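Local coordinates for protein alcohol dehydrogenase, zinc-containing (Streptococcus pneumoniae serotype 2, PDB 5YLN) that probably oxidises alcohols to aldehydes or ketones with NAD+ as a zinc-dependent alcohol dehydrogenase, at residues D225-K228 with A229-I233. Numbering follows the deposited sequence.
Sequences DPEK and AIKEI
Ala-229 N donates to Asp-225 O at 3.0 Å, closing the first turn of helix 226-236. Asp-225 is the N-cap of this helix. Its OD1 accepts from Lys-228 N at 3.0 Å, a nearly straight bond with an N-H...O angle of 167°. The donor stands above the carboxylate plane rather than within it. Asp-225 therefore satisfies two successive amides, that of Lys-228 with its side chain and that of Ala-229 with its carbonyl. Pro-226 opens the helix, where its lack of an N-H costs no backbone bond. The i to i+4 pattern continues. Pro-226 O accepts from Ile-230 N, Glu-227 O from Lys-231 N, and Lys-228 O from Glu-232 N. Ala-229 O in turn accepts from Ile-233 N. The bond to Glu-227 O is almost linear at the hydrogen, 176°. CG1 of Ile-230 also packs against Pro-226 O at 3.2 Å.

Two charged pairs span the same spacing; in each, the two chains run alongside one another, outward from the helix. Glu-227 reaches out as an extended chain, CG anti to the backbone N (chi1 177°). Its OE1 meets Lys-231 NZ at 3.3 Å, a salt bridge with a weak hydrogen bond. The Lys-231 chain kinks in its outer half, which brings NZ to the carboxylate. In the second pair, Lys-228 NZ lies 3.7 Å from Glu-232 OE1, a long salt bridge. Glu-227, Lys-228 and Lys-231 are exposed and Glu-232 partly so, so the electrostatic gain is probably modest.

Ala-229 and Ile-233, by contrast, are buried. Both touch Phe-257 of helix 252-261 and Val-221 of strand 219-222; Ile-230 also meets Phe-257. The helix thus packs against helix 252-261 and beside strand 219-222, at one edge of the six-stranded parallel sheet of the Rossmann-type domain within this chain.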
loop_
_atom_site.group_PDB
_atom_site.type_symbol
_atom_site.label_atom_id
_atom_site.label_comp_id
_atom_site.label_asym_id
_atom_site.label_seq_id
_atom_site.Cartn_x
_atom_site.Cartn_y
_atom_site.Cartn_z
ATOM N N ASP A 225 1.270 12.885 25.092
ATOM C CA ASP A 225 1.319 14.123 24.329
ATOM C C ASP A 225 1.624 13.741 22.884
ATOM O O ASP A 225 2.800 13.579 22.530
ATOM C CB ASP A 225 2.388 15.075 24.885
ATOM C CG ASP A 225 2.397 16.452 24.198
ATOM O OD1 ASP A 225 2.088 16.558 22.990
ATOM O OD2 ASP A 225 2.749 17.441 24.871
ATOM N N PRO A 226 0.612 13.596 22.016
ATOM C CA PRO A 226 0.877 13.134 20.637
ATOM C C PRO A 226 1.903 13.982 19.900
ATOM O O PRO A 226 2.790 13.434 19.228
ATOM C CB PRO A 226 -0.506 13.214 19.968
ATOM C CG PRO A 226 -1.521 13.269 21.127
ATOM C CD PRO A 226 -0.801 13.972 22.238
ATOM N N GLU A 227 1.818 15.311 20.037
ATOM C CA GLU A 227 2.747 16.203 19.338
ATOM C C GLU A 227 4.186 15.972 19.795
ATOM O O GLU A 227 5.119 15.907 18.976
ATOM C CB GLU A 227 2.338 17.664 19.566
ATOM C CG GLU A 227 3.289 18.668 18.932
ATOM C CD GLU A 227 2.760 20.103 18.935
ATOM O OE1 GLU A 227 3.393 20.960 18.282
ATOM O OE2 GLU A 227 1.723 20.383 19.581
ATOM N N LYS A 228 4.383 15.856 21.109
ATOM C CA LYS A 228 5.716 15.616 21.640
ATOM C C LYS A 228 6.251 14.256 21.191
ATOM O O LYS A 228 7.455 14.101 20.964
ATOM C CB LYS A 228 5.672 15.733 23.165
ATOM C CG LYS A 228 6.954 15.381 23.879
ATOM C CD LYS A 228 6.699 15.374 25.382
ATOM C CE LYS A 228 7.747 14.557 26.120
ATOM N NZ LYS A 228 7.769 13.110 25.695
ATOM N N ALA A 229 5.363 13.263 21.048
ATOM C CA ALA A 229 5.773 11.948 20.568
ATOM C C ALA A 229 6.209 12.003 19.110
ATOM O O ALA A 229 7.225 11.402 18.732
ATOM C CB ALA A 229 4.635 10.945 20.736
ATOM N N ILE A 230 5.420 12.692 18.279
ATOM C CA ILE A 230 5.736 12.859 16.864
ATOM C C ILE A 230 7.084 13.551 16.705
ATOM O O ILE A 230 7.954 13.085 15.958
ATOM C CB ILE A 230 4.603 13.629 16.156
ATOM C CG1 ILE A 230 3.323 12.776 16.150
ATOM C CG2 ILE A 230 4.993 14.004 14.736
ATOM C CD1 ILE A 230 2.024 13.548 15.861
ATOM N N LYS A 231 7.290 14.657 17.435
ATOM C CA LYS A 231 8.600 15.306 17.461
ATOM C C LYS A 231 9.696 14.310 17.807
ATOM O O LYS A 231 10.697 14.195 17.100
ATOM C CB LYS A 231 8.616 16.444 18.475
ATOM C CG LYS A 231 8.007 17.741 17.993
ATOM C CD LYS A 231 8.493 18.902 18.870
ATOM C CE LYS A 231 7.368 19.861 19.243
ATOM N NZ LYS A 231 6.667 20.384 18.042
ATOM N N GLU A 232 9.504 13.571 18.898
ATOM C CA GLU A 232 10.521 12.655 19.378
ATOM C C GLU A 232 10.841 11.591 18.339
ATOM O O GLU A 232 12.001 11.207 18.166
ATOM C CB GLU A 232 10.049 12.019 20.686
ATOM C CG GLU A 232 11.005 10.990 21.241
ATOM C CD GLU A 232 10.688 10.624 22.678
ATOM O OE1 GLU A 232 9.733 11.222 23.247
ATOM O OE2 GLU A 232 11.398 9.744 23.225
ATOM N N ILE A 233 9.828 11.109 17.623
ATOM C CA ILE A 233 10.090 10.089 16.622
ATOM C C ILE A 233 10.843 10.686 15.435
ATOM O O ILE A 233 11.741 10.047 14.871
ATOM C CB ILE A 233 8.778 9.401 16.212
ATOM C CG1 ILE A 233 8.289 8.524 17.373
ATOM C CG2 ILE A 233 8.971 8.571 14.933
ATOM C CD1 ILE A 233 6.858 8.036 17.224
#